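Local coordinates for 70 kDa protein (Xanthomonas sp., PDB 4B2N) that cleaves rubber oxidatively and processively as a dioxygenase that carries two covalently bound c-type hemes, at residues Q621-K624 / S625-Y629; M111-A114 / T115-H118; F91-S94 / A95-R99; V468-E471 / L472-P476; N33-P36 / D37-L41. One frame throughout, in Å; residues are numbered along the deposited sequence.

Contact 1: Q621-K624 / S625-Y629; sequences QQIK and SRMVY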
loop_
_atom_site.group_PDB
_atom_site.type_symbol
_atom_site.label_atom_id
_atom_site.label_comp_id
_atom_site.label_asym_id
_atom_site.label_seq_id
_atom_site.Cartn_x
_atom_site.Cartn_y
_atom_site.Cartn_z
ATOM N N GLN A 621 20.820 -8.788 16.596
ATOM C CA GLN A 621 21.566 -9.179 15.384
ATOM C C GLN A 621 20.619 -9.292 14.163
ATOM O O GLN A 621 20.977 -8.911 13.042
ATOM C CB GLN A 621 22.414 -10.495 15.585
ATOM C CG GLN A 621 23.901 -10.299 16.056
ATOM C CD GLN A 621 24.892 -9.427 15.138
ATOM O OE1 GLN A 621 24.895 -9.508 13.881
ATOM N NE2 GLN A 621 25.769 -8.618 15.801
ATOM N N GLN A 622 19.404 -9.767 14.393
ATOM C CA GLN A 622 18.414 -9.815 13.298
ATOM C C GLN A 622 18.028 -8.421 12.859
ATOM O O GLN A 622 17.835 -8.168 11.640
ATOM C CB GLN A 622 17.172 -10.637 13.720
ATOM C CG GLN A 622 17.468 -12.138 13.869
ATOM C CD GLN A 622 16.482 -12.871 14.807
ATOM O OE1 GLN A 622 15.555 -12.283 15.384
ATOM N NE2 GLN A 622 16.680 -14.191 14.939
ATOM N N ILE A 623 17.984 -7.482 13.814
ATOM C CA ILE A 623 17.628 -6.084 13.497
ATOM C C ILE A 623 18.693 -5.578 12.509
ATOM O O ILE A 623 18.353 -4.954 11.513
ATOM C CB ILE A 623 17.481 -5.263 14.793
ATOM C CG1 ILE A 623 16.209 -5.698 15.478
ATOM C CG2 ILE A 623 17.475 -3.745 14.559
ATOM C CD1 ILE A 623 16.144 -5.168 16.884
ATOM N N LYS A 624 19.962 -5.950 12.717
ATOM C CA LYS A 624 21.008 -5.462 11.836
ATOM C C LYS A 624 20.767 -5.921 10.427
ATOM O O LYS A 624 20.953 -5.156 9.473
ATOM C CB LYS A 624 22.447 -5.840 12.322
ATOM C CG LYS A 624 22.888 -4.983 13.484
ATOM C CD LYS A 624 24.303 -5.263 14.007
ATOM C CE LYS A 624 25.322 -5.186 12.845
ATOM N NZ LYS A 624 26.736 -5.253 13.387
ATOM N N SER A 625 20.304 -7.133 10.264
ATOM C CA SER A 625 20.008 -7.615 8.917
ATOM C C SER A 625 18.743 -6.969 8.326
ATOM O O SER A 625 18.698 -6.681 7.156
ATOM C CB SER A 625 19.843 -9.119 9.007
ATOM O OG SER A 625 21.059 -9.718 9.488
ATOM N N ARG A 626 17.710 -6.750 9.137
ATOM C CA ARG A 626 16.449 -6.086 8.664
ATOM C C ARG A 626 16.698 -4.656 8.121
ATOM O O ARG A 626 15.909 -4.128 7.326
ATOM C CB ARG A 626 15.419 -5.955 9.816
ATOM C CG ARG A 626 15.005 -7.280 10.420
ATOM C CD ARG A 626 13.884 -7.014 11.505
ATOM N NE ARG A 626 13.207 -8.209 11.308
ATOM C CZ ARG A 626 12.041 -8.458 10.791
ATOM N NH1 ARG A 626 11.006 -7.570 10.651
ATOM N NH2 ARG A 626 11.917 -9.749 10.588
ATOM N N MET A 627 17.793 -4.045 8.570
ATOM C CA MET A 627 18.268 -2.714 8.134
ATOM C C MET A 627 19.084 -2.693 6.858
ATOM O O MET A 627 19.734 -1.682 6.549
ATOM C CB MET A 627 19.015 -2.026 9.285
ATOM C CG MET A 627 17.970 -1.735 10.333
ATOM S SD MET A 627 18.478 -0.758 11.714
ATOM C CE MET A 627 18.690 0.797 10.981
ATOM N N VAL A 628 19.089 -3.808 6.134
ATOM C CA VAL A 628 19.736 -3.849 4.824
ATOM C C VAL A 628 18.763 -4.534 3.865
ATOM O O VAL A 628 18.123 -5.531 4.216
ATOM C CB VAL A 628 21.054 -4.666 4.783
ATOM C CG1 VAL A 628 21.603 -4.682 3.395
ATOM C CG2 VAL A 628 22.085 -4.033 5.721
ATOM N N TYR A 629 18.601 -3.993 2.668
ATOM C CA TYR A 629 17.705 -4.679 1.750
ATOM C C TYR A 629 18.435 -5.873 1.125
ATOM O O TYR A 629 19.489 -5.700 0.502
ATOM C CB TYR A 629 17.193 -3.793 0.625
ATOM C CG TYR A 629 16.113 -4.546 -0.170
ATOM C CD1 TYR A 629 14.762 -4.515 0.239
ATOM C CD2 TYR A 629 16.449 -5.307 -1.288
ATOM C CE1 TYR A 629 13.790 -5.213 -0.462
ATOM C CE2 TYR A 629 15.469 -6.008 -2.001
ATOM C CZ TYR A 629 14.160 -5.943 -1.598
ATOM O OH TYR A 629 13.204 -6.653 -2.289
HETATM O O HOH W 1 23.105 -9.986 11.629
#
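Gln-621 meets Ser-625 one turn on through a shared water as well as through the backbone. The backbone bond, Ser-625 N to Gln-621 O, is weak at 3.4 Å, and water 1 supplements it: it sits among three acceptors, Gln-621 O at 2.8 Å, Gln-621 OE1 and Ser-625 OG, more than its two hydrogens can serve at once. The serine hydroxyl can face this water because OG stands anti to its own carbonyl carbon (chi1 -60°); OG is also bonded to Phe-583 O, while Gln-621 OE1 has a second partner in Ser-581. At Gln-622 the carbonyl takes the amide of Arg-626, N to O 2.9 Å, a regular i to i+4 helical bond. The aliphatic root of the arginine lies against the same oxygen, with Arg-626 CG 3.2 Å from Gln-622 O, and from there the chain runs out to salt bridges with Asp-217 and Asp-594. This is the C-terminal end of helix 620-626, and Met-627 is the first residue to leave helical backbone angles. Ile-623 O still receives Met-627 N at 3.1 Å, though the N-H...O angle is only 140°. Met-627 CG rests against that same oxygen, and an apolar contact runs alongside, Ile-623 CG2 coming within 4.2 Å of Met-627 SD. Lys-624 O takes a weak bond from the same Met-627 N and also lies near Val-628 CG2. The lysine chain itself bends at chi3 and leads NZ off to Ser-581, the serine that also binds Gln-621.

Contact 2: M111-A114 / T115-H118; sequences MALA and TSYH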
loop_
_atom_site.group_PDB
_atom_site.type_symbol
_atom_site.label_atom_id
_atom_site.label_comp_id
_atom_site.label_asym_id
_atom_site.label_seq_id
_atom_site.Cartn_x
_atom_site.Cartn_y
_atom_site.Cartn_z
ATOM N N MET A 111 -2.641 -3.082 19.787
ATOM C CA MET A 111 -1.573 -4.047 20.096
ATOM C C MET A 111 -1.164 -4.043 21.552
ATOM O O MET A 111 -0.702 -5.054 22.028
ATOM C CB MET A 111 -0.338 -3.875 19.210
ATOM C CG MET A 111 -0.683 -4.016 17.763
ATOM S SD MET A 111 0.690 -3.624 16.629
ATOM C CE MET A 111 1.333 -2.158 17.408
ATOM N N ALA A 112 -1.257 -2.893 22.227
ATOM C CA ALA A 112 -0.675 -2.716 23.582
ATOM C C ALA A 112 -1.494 -1.727 24.391
ATOM O O ALA A 112 -2.112 -0.796 23.840
ATOM C CB ALA A 112 0.768 -2.235 23.427
ATOM N N LEU A 113 -1.509 -1.878 25.710
ATOM C CA LEU A 113 -2.007 -0.860 26.596
ATOM C C LEU A 113 -1.117 0.359 26.461
ATOM O O LEU A 113 0.119 0.257 26.191
ATOM C CB LEU A 113 -1.906 -1.369 28.068
ATOM C CG LEU A 113 -2.678 -2.659 28.334
ATOM C CD1 LEU A 113 -2.154 -3.180 29.683
ATOM C CD2 LEU A 113 -4.181 -2.435 28.454
ATOM N N ALA A 114 -1.718 1.524 26.631
ATOM C CA ALA A 114 -0.886 2.715 26.646
ATOM C C ALA A 114 0.312 2.641 27.652
ATOM O O ALA A 114 1.469 3.030 27.322
ATOM C CB ALA A 114 -1.768 3.916 26.874
ATOM N N THR A 115 0.085 2.078 28.828
ATOM C CA THR A 115 1.213 1.959 29.779
ATOM C C THR A 115 2.296 0.995 29.321
ATOM O O THR A 115 3.519 1.234 29.531
ATOM C CB THR A 115 0.712 1.652 31.215
ATOM O OG1 THR A 115 0.107 2.863 31.688
ATOM C CG2 THR A 115 1.885 1.273 32.169
ATOM N N SER A 116 1.902 -0.051 28.613
ATOM C CA SER A 116 2.885 -0.930 28.070
ATOM C C SER A 116 3.733 -0.239 27.000
ATOM O O SER A 116 4.966 -0.496 26.908
ATOM C CB SER A 116 2.210 -2.100 27.381
ATOM O OG SER A 116 1.534 -2.946 28.311
ATOM N N TYR A 117 3.076 0.577 26.168
ATOM C CA TYR A 117 3.804 1.334 25.186
ATOM C C TYR A 117 4.765 2.348 25.868
ATOM O O TYR A 117 5.921 2.449 25.519
ATOM C CB TYR A 117 2.869 2.080 24.190
ATOM C CG TYR A 117 3.641 3.109 23.439
ATOM C CD1 TYR A 117 4.334 2.767 22.255
ATOM C CD2 TYR A 117 3.713 4.418 23.883
ATOM C CE1 TYR A 117 5.085 3.706 21.577
ATOM C CE2 TYR A 117 4.445 5.387 23.208
ATOM C CZ TYR A 117 5.120 5.002 22.029
ATOM O OH TYR A 117 5.822 5.898 21.312
ATOM N N HIS A 118 4.291 2.991 26.907
ATOM C CA HIS A 118 5.079 3.921 27.671
ATOM C C HIS A 118 6.357 3.287 28.179
ATOM O O HIS A 118 7.379 3.998 28.334
ATOM C CB HIS A 118 4.258 4.427 28.854
ATOM C CG HIS A 118 4.807 5.670 29.486
ATOM N ND1 HIS A 118 5.030 6.830 28.778
ATOM C CD2 HIS A 118 5.221 5.907 30.792
ATOM C CE1 HIS A 118 5.517 7.771 29.617
ATOM N NE2 HIS A 118 5.619 7.211 30.857
HETATM O O HOH W 2 0.184 -4.244 26.209
#
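Leu-113 and Ser-116 touch where strand 112-113 turns into helix 114-118. The serine hydroxyl lies beside the leucine side chain, Ser-116 OG 3.8 Å from Leu-113 CB and 3.9 Å from Leu-113 CD1, while Ser-116 CB sits 3.4 Å from Leu-113 O. With OG anti to the serine's own carbonyl carbon (chi1 -67°), the hydroxyl faces back to the start of the turn, where water 2 joins it to the backbone: the water accepts from Leu-113 N and lies 2.8 Å from Ser-116 OG. Next to this pair, Ala-112 CB packs on Ser-116 CB. Leu-113 occupies the N-cap position, and its carbonyl opens the helical bonding by accepting Tyr-117 N at 3.0 Å with an N-H...O angle of 163°, nearly straight. Ala-114 O follows with His-118 N at 2.9 Å, and the same oxygen lies at the edge of the Tyr-117 ring, near its plane. Both aromatic side chains lead away from the turn. Tyr-117 meets Tyr-152 edge-to-face and rests on Ile-187, and His-118 ND1 is hydrogen-bonded to Tyr-152 OH, which makes Tyr-152 a common support for the two. Farther back, Met-111 and Ala-112 both face Ile-187 in a classic beta bulge in the edge strand of the three-stranded antiparallel sheet from which the helix departs. Helix 218-226 packs on the same residues, with Met-225 against Met-111 and Ala-112.

Contact 3: F91-S94 / A95-R99; sequences FRAS and ATRGR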
loop_
_atom_site.group_PDB
_atom_site.type_symbol
_atom_site.label_atom_id
_atom_site.label_comp_id
_atom_site.label_asym_id
_atom_site.label_seq_id
_atom_site.Cartn_x
_atom_site.Cartn_y
_atom_site.Cartn_z
ATOM N N PHE A 91 -17.451 17.086 -1.604
ATOM C CA PHE A 91 -16.201 16.329 -1.685
ATOM C C PHE A 91 -15.172 16.812 -0.659
ATOM O O PHE A 91 -14.544 15.985 0.118
ATOM C CB PHE A 91 -15.645 16.468 -3.104
ATOM C CG PHE A 91 -14.329 15.767 -3.305
ATOM C CD1 PHE A 91 -14.254 14.367 -3.361
ATOM C CD2 PHE A 91 -13.164 16.499 -3.447
ATOM C CE1 PHE A 91 -13.017 13.712 -3.540
ATOM C CE2 PHE A 91 -11.944 15.848 -3.596
ATOM C CZ PHE A 91 -11.879 14.448 -3.647
ATOM N N ARG A 92 -15.050 18.147 -0.574
ATOM C CA ARG A 92 -14.052 18.752 0.320
ATOM C C ARG A 92 -14.399 18.402 1.774
ATOM O O ARG A 92 -13.497 18.153 2.566
ATOM C CB ARG A 92 -13.944 20.307 0.104
ATOM C CG ARG A 92 -13.321 20.650 -1.254
ATOM C CD ARG A 92 -12.912 22.112 -1.342
ATOM N NE ARG A 92 -14.086 22.937 -1.536
ATOM C CZ ARG A 92 -14.301 23.753 -2.577
ATOM N NH1 ARG A 92 -13.395 23.930 -3.516
ATOM N NH2 ARG A 92 -15.464 24.434 -2.627
ATOM N N ALA A 93 -15.690 18.370 2.109
ATOM C CA ALA A 93 -16.075 18.045 3.502
ATOM C C ALA A 93 -15.732 16.577 3.743
ATOM O O ALA A 93 -15.231 16.197 4.791
ATOM C CB ALA A 93 -17.580 18.189 3.634
ATOM N N SER A 94 -16.039 15.738 2.726
ATOM C CA SER A 94 -15.702 14.304 2.815
ATOM C C SER A 94 -14.187 14.092 3.006
ATOM O O SER A 94 -13.750 13.353 3.902
ATOM C CB SER A 94 -16.263 13.525 1.616
ATOM O OG SER A 94 -15.852 12.157 1.714
ATOM N N ALA A 95 -13.396 14.767 2.192
ATOM C CA ALA A 95 -11.939 14.638 2.259
ATOM C C ALA A 95 -11.414 15.154 3.619
ATOM O O ALA A 95 -10.513 14.505 4.219
ATOM C CB ALA A 95 -11.281 15.375 1.056
ATOM N N THR A 96 -12.069 16.178 4.212
ATOM C CA THR A 96 -11.657 16.638 5.527
ATOM C C THR A 96 -11.943 15.549 6.533
ATOM O O THR A 96 -11.137 15.339 7.451
ATOM C CB THR A 96 -12.370 17.961 5.917
ATOM O OG1 THR A 96 -11.810 18.977 5.079
ATOM C CG2 THR A 96 -12.077 18.346 7.331
ATOM N N ARG A 97 -13.148 14.941 6.460
ATOM C CA ARG A 97 -13.490 13.875 7.411
ATOM C C ARG A 97 -12.531 12.702 7.246
ATOM O O ARG A 97 -12.130 12.081 8.239
ATOM C CB ARG A 97 -14.913 13.347 7.246
ATOM C CG ARG A 97 -15.953 14.400 7.550
ATOM C CD ARG A 97 -17.367 13.814 7.578
ATOM N NE ARG A 97 -17.778 13.392 6.236
ATOM C CZ ARG A 97 -18.455 14.093 5.350
ATOM N NH1 ARG A 97 -18.801 15.353 5.577
ATOM N NH2 ARG A 97 -18.763 13.513 4.201
ATOM N N GLY A 98 -12.170 12.430 6.014
ATOM C CA GLY A 98 -11.215 11.323 5.703
ATOM C C GLY A 98 -9.908 11.593 6.513
ATOM O O GLY A 98 -9.329 10.670 7.117
ATOM N N ARG A 99 -9.399 12.809 6.430
ATOM C CA ARG A 99 -8.091 13.082 6.971
ATOM C C ARG A 99 -8.184 12.993 8.492
ATOM O O ARG A 99 -7.331 12.404 9.134
ATOM C CB ARG A 99 -7.618 14.483 6.591
ATOM C CG ARG A 99 -6.245 14.780 7.227
ATOM C CD ARG A 99 -5.838 16.217 7.049
ATOM N NE ARG A 99 -6.923 17.163 7.391
ATOM C CZ ARG A 99 -7.339 17.511 8.603
ATOM N NH1 ARG A 99 -6.793 17.091 9.737
ATOM N NH2 ARG A 99 -8.290 18.394 8.697
#
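Arg-97 folds its guanidinium back over the preceding turn, so that one face of the flat group lies on Ala-93 O and Ser-94 CA. The alpha carbon of Ser-94 is 3.4 Å above the guanidinium plane, and both atoms are offset toward its rim. The nitrogens of the group divide between two neighbours: Arg-97 NH1 lies 3.6 Å from Ala-93 CB, and Arg-97 NH2 the same distance from Ser-94 CB. A bend at chi3 (-68°) turns the chain back along the helix. Asp-338 holds the end from outside, bridged to Arg-97 NE through one carboxylate oxygen and hydrogen-bonded to Ser-94 OG through the other, tying both residues to helix 333-345. On another side of the helix, Thr-96 turns OG1 back to Arg-92 O at 3.1 Å. That oxygen also accepts Thr-96 N at 2.9 Å, the two donors reaching it from opposite faces of its carbonyl plane. Ala-95 N binds Phe-91 O at 2.7 Å, and Ala-95 CB lies against the same oxygen. Gly-98 N donates to Ser-94 O at 2.8 Å, and Gly-98 lies about 9 Å from a bound heme c. The pattern is that of a regular alpha-helix, the 88-104 segment, with i to i+4 bonds in succession and polar side chains folded back on its carbonyls, which packs on helix 333-345 and passes near heme c #1.

Contact 4: V468-E471 / L472-P476; sequences VASE and LRRVP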
loop_
_atom_site.group_PDB
_atom_site.type_symbol
_atom_site.label_atom_id
_atom_site.label_comp_id
_atom_site.label_asym_id
_atom_site.label_seq_id
_atom_site.Cartn_x
_atom_site.Cartn_y
_atom_site.Cartn_z
ATOM N N VAL A 468 -23.741 -20.269 14.514
ATOM C CA VAL A 468 -24.374 -21.505 14.005
ATOM C C VAL A 468 -24.749 -21.339 12.531
ATOM O O VAL A 468 -24.422 -22.214 11.681
ATOM C CB VAL A 468 -25.617 -21.896 14.848
ATOM C CG1 VAL A 468 -26.521 -22.860 14.105
ATOM C CG2 VAL A 468 -25.149 -22.452 16.183
ATOM N N ALA A 469 -25.358 -20.190 12.210
ATOM C CA ALA A 469 -25.818 -19.964 10.837
ATOM C C ALA A 469 -24.595 -19.757 9.922
ATOM O O ALA A 469 -24.579 -20.155 8.725
ATOM C CB ALA A 469 -26.754 -18.774 10.841
ATOM N N SER A 470 -23.567 -19.104 10.458
ATOM C CA SER A 470 -22.349 -18.948 9.678
ATOM C C SER A 470 -21.759 -20.316 9.302
ATOM O O SER A 470 -21.332 -20.533 8.158
ATOM C CB SER A 470 -21.323 -18.101 10.393
ATOM O OG SER A 470 -20.243 -17.847 9.482
ATOM N N GLU A 471 -21.753 -21.256 10.239
ATOM C CA GLU A 471 -21.346 -22.649 9.922
ATOM C C GLU A 471 -22.220 -23.300 8.868
ATOM O O GLU A 471 -21.735 -24.060 8.043
ATOM C CB GLU A 471 -21.164 -23.534 11.190
ATOM C CG GLU A 471 -20.891 -25.036 10.922
ATOM C CD GLU A 471 -20.999 -25.901 12.226
ATOM O OE1 GLU A 471 -20.630 -25.334 13.305
ATOM O OE2 GLU A 471 -21.485 -27.089 12.195
ATOM N N LEU A 472 -23.508 -23.040 8.898
ATOM C CA LEU A 472 -24.400 -23.615 7.946
ATOM C C LEU A 472 -23.971 -23.150 6.566
ATOM O O LEU A 472 -23.811 -23.934 5.622
ATOM C CB LEU A 472 -25.884 -23.197 8.302
ATOM C CG LEU A 472 -27.003 -23.577 7.270
ATOM C CD1 LEU A 472 -28.412 -23.392 7.817
ATOM C CD2 LEU A 472 -26.858 -22.805 5.954
ATOM N N ARG A 473 -23.776 -21.861 6.434
ATOM C CA ARG A 473 -23.518 -21.262 5.099
ATOM C C ARG A 473 -22.150 -21.615 4.513
ATOM O O ARG A 473 -21.981 -21.590 3.256
ATOM C CB ARG A 473 -23.591 -19.714 5.175
ATOM C CG ARG A 473 -25.037 -19.180 5.325
ATOM C CD ARG A 473 -25.074 -17.653 5.455
ATOM N NE ARG A 473 -24.248 -17.049 6.515
ATOM C CZ ARG A 473 -24.733 -16.624 7.685
ATOM N NH1 ARG A 473 -26.009 -16.851 7.983
ATOM N NH2 ARG A 473 -23.956 -15.974 8.544
ATOM N N ARG A 474 -21.164 -21.824 5.387
ATOM C CA ARG A 474 -19.778 -22.212 4.900
ATOM C C ARG A 474 -19.755 -23.366 3.882
ATOM O O ARG A 474 -18.969 -23.382 2.886
ATOM C CB ARG A 474 -18.842 -22.553 6.092
ATOM C CG ARG A 474 -18.481 -21.335 6.916
ATOM C CD ARG A 474 -17.510 -20.403 6.167
ATOM N NE ARG A 474 -16.930 -19.517 7.177
ATOM C CZ ARG A 474 -15.954 -18.674 6.955
ATOM N NH1 ARG A 474 -15.472 -18.546 5.737
ATOM N NH2 ARG A 474 -15.445 -18.009 7.993
ATOM N N VAL A 475 -20.591 -24.383 4.121
ATOM C CA VAL A 475 -20.501 -25.606 3.299
ATOM C C VAL A 475 -20.946 -25.323 1.835
ATOM O O VAL A 475 -20.182 -25.541 0.900
ATOM C CB VAL A 475 -21.298 -26.761 3.960
ATOM C CG1 VAL A 475 -21.217 -27.991 3.078
ATOM C CG2 VAL A 475 -20.749 -27.084 5.348
ATOM N N PRO A 476 -22.184 -24.796 1.624
ATOM C CA PRO A 476 -22.566 -24.541 0.238
ATOM C C PRO A 476 -21.728 -23.436 -0.335
ATOM O O PRO A 476 -21.543 -23.423 -1.519
ATOM C CB PRO A 476 -24.030 -24.035 0.301
ATOM C CG PRO A 476 -24.250 -23.704 1.740
ATOM C CD PRO A 476 -23.344 -24.619 2.507
HETATM O O HOH W 3 -18.139 -19.341 9.658
#
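Three successive i to i+4 bonds carry the backbone across this contact, Leu-472 N to Val-468 O, Arg-473 N to Ala-469 O and Arg-474 N to Ser-470 O, all of 3.0 to 3.1 Å. They belong to the alpha-helix 467-481, which is kinked at Pro-476, where the proline nitrogen has no bond to the turn before. Ahead of the kink the two arginines go different ways. Arg-473 curls at chi3 (-54°), which brings the guanidinium flat against the backbone of Ala-469 and Ser-470: one face lies on Ala-469 O and on Ser-470 CA, the latter 3.5 Å above the plane and offset toward the rim. Arg-473 NH1 sits 3.5 Å from Ala-469 CB, and NH2 reaches over Ser-470, 3.6 Å from its CA. From there Arg-473 NH2 forms a salt bridge with Asp-263, whose carboxylate also holds Ser-470 OG, and a hydrogen bond with Ser-464 O. For the other arginine, chi1 (-70°) sets Arg-474 CG 3.2 Å from Ser-470 O, and a bend at chi2 then leads the chain off the helix into a cluster where Glu-275, Pro-259 O and Ala-270 O receive its terminal nitrogens. Leu-472 takes part through its backbone and through CB, which lies 3.3 Å from Ala-469 O. Ser-470 and Arg-474 are finally joined by water 3, which donates to Ser-470 OG at 2.6 Å and accepts in the guanidinium plane from Arg-474 NE.

Contact 5: N33-P36 / D37-L41; sequences NGKP and DSTPL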
loop_
_atom_site.group_PDB
_atom_site.type_symbol
_atom_site.label_atom_id
_atom_site.label_comp_id
_atom_site.label_asym_id
_atom_site.label_seq_id
_atom_site.Cartn_x
_atom_site.Cartn_y
_atom_site.Cartn_z
ATOM N N ASN A 33 -10.628 24.103 -7.583
ATOM C CA ASN A 33 -9.741 25.038 -6.932
ATOM C C ASN A 33 -10.306 26.486 -7.049
ATOM O O ASN A 33 -10.592 26.948 -8.160
ATOM C CB ASN A 33 -8.363 24.892 -7.578
ATOM C CG ASN A 33 -7.345 25.867 -7.048
ATOM O OD1 ASN A 33 -7.224 26.101 -5.851
ATOM N ND2 ASN A 33 -6.601 26.428 -7.948
ATOM N N GLY A 34 -10.522 27.155 -5.908
ATOM C CA GLY A 34 -11.103 28.526 -5.927
ATOM C C GLY A 34 -12.571 28.576 -6.377
ATOM O O GLY A 34 -13.076 29.613 -6.790
ATOM N N LYS A 35 -13.244 27.440 -6.364
ATOM C CA LYS A 35 -14.633 27.363 -6.830
ATOM C C LYS A 35 -15.479 27.203 -5.605
ATOM O O LYS A 35 -15.043 26.618 -4.599
ATOM C CB LYS A 35 -14.861 26.207 -7.806
ATOM C CG LYS A 35 -14.030 26.192 -9.087
ATOM C CD LYS A 35 -14.163 27.502 -9.856
ATOM C CE LYS A 35 -14.356 27.296 -11.348
ATOM N NZ LYS A 35 -13.598 26.113 -11.825
ATOM N N PRO A 36 -16.679 27.760 -5.646
ATOM C CA PRO A 36 -17.541 27.646 -4.502
ATOM C C PRO A 36 -18.009 26.197 -4.235
ATOM O O PRO A 36 -17.975 25.345 -5.125
ATOM C CB PRO A 36 -18.719 28.561 -4.871
ATOM C CG PRO A 36 -18.698 28.626 -6.370
ATOM C CD PRO A 36 -17.252 28.608 -6.722
ATOM N N ASP A 37 -18.492 25.964 -3.027
ATOM C CA ASP A 37 -19.011 24.668 -2.568
ATOM C C ASP A 37 -20.070 24.044 -3.486
ATOM O O ASP A 37 -20.119 22.818 -3.647
ATOM C CB ASP A 37 -19.629 24.887 -1.196
ATOM C CG ASP A 37 -18.576 24.907 -0.084
ATOM O OD1 ASP A 37 -17.357 24.779 -0.378
ATOM O OD2 ASP A 37 -18.993 24.996 1.088
ATOM N N SER A 38 -20.954 24.885 -4.031
ATOM C CA SER A 38 -22.050 24.384 -4.813
ATOM C C SER A 38 -21.536 23.998 -6.189
ATOM O O SER A 38 -22.271 23.398 -6.956
ATOM C CB SER A 38 -23.117 25.485 -4.950
ATOM O OG SER A 38 -22.547 26.527 -5.746
ATOM N N THR A 39 -20.296 24.288 -6.537
ATOM C CA THR A 39 -19.900 23.874 -7.876
ATOM C C THR A 39 -19.952 22.342 -8.176
ATOM O O THR A 39 -19.488 21.543 -7.361
ATOM C CB THR A 39 -18.685 24.618 -8.499
ATOM O OG1 THR A 39 -17.799 23.715 -9.157
ATOM C CG2 THR A 39 -17.983 25.473 -7.616
ATOM N N PRO A 40 -20.567 21.946 -9.344
ATOM C CA PRO A 40 -20.772 20.530 -9.643
ATOM C C PRO A 40 -19.398 19.896 -9.699
ATOM O O PRO A 40 -18.485 20.488 -10.294
ATOM C CB PRO A 40 -21.397 20.538 -11.063
ATOM C CG PRO A 40 -22.108 21.855 -11.151
ATOM C CD PRO A 40 -21.238 22.819 -10.345
ATOM N N LEU A 41 -19.227 18.733 -9.082
ATOM C CA LEU A 41 -17.885 18.153 -9.001
ATOM C C LEU A 41 -17.298 17.867 -10.403
ATOM O O LEU A 41 -17.981 17.325 -11.277
ATOM C CB LEU A 41 -17.947 16.859 -8.173
ATOM C CG LEU A 41 -16.651 16.360 -7.500
ATOM C CD1 LEU A 41 -16.065 17.364 -6.498
ATOM C CD2 LEU A 41 -16.938 15.026 -6.830
#
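Thr-39 and Pro-36 bracket a tight turn, their side chains crossing at about a right angle. The threonine methyl CG2 is directed at the proline ring and at Lys-35, and the modelled contacts are tighter than usual: Thr-39 CG2 stands 3.3 Å from Pro-36 CD and 3.2 Å from Lys-35 CB. Because the same methyl clashes with Pro-36 O and the threonine chi1 of 137° lies off the staggered positions, the exact rotation of this side chain is doubtful. A weak bond from Thr-39 OG1 to Pro-40 O depends on that rotation and is equally doubtful. Lys-35 meets the threonine mainly through CB; beyond it the chain bends at chi2, chi3 and chi4, and NZ ends in a weak hydrogen bond to Gly-31 O. A chi1 of -81° sets Asp-37 CG beside its backbone N, and OD1 forms a salt bridge with Arg-92, whose guanidinium also binds Lys-35 O. Helix 88-104 thus grips the loop from outside, and backbone bonds from Asp-37, Thr-39 and Leu-41 to the chain at 86-89 align the loop with the start of that helix. Thr-39 N is bonded to Pro-36 O at 2.9 Å, although the clash leaves the place of that oxygen less sure. Together Pro-36 to Thr-39 make a type I beta turn in the surface loop after helix 27-32.

From the N terminus, contact 5 comes first, as a turn in the loop after helix 27-32, and contact 3 follows on helix 88-104. These two touch: besides the Arg-92 bridge, Phe-91 packs on Leu-41, and the Cys-32 to Cys-88 disulfide ties the end of one helix to the start of the other. The chain then runs to contact 2, its centre about 30 Å from that of contact 3. Contact 4, on helix 467-481, and contact 1, at the end of helix 620-626, come much later, with centres about 45 Å apart. Each contact is local, within a helix, at a strand-to-helix junction or round a beta turn, and none closes a long loop; all five stand in series, without nesting or crossing.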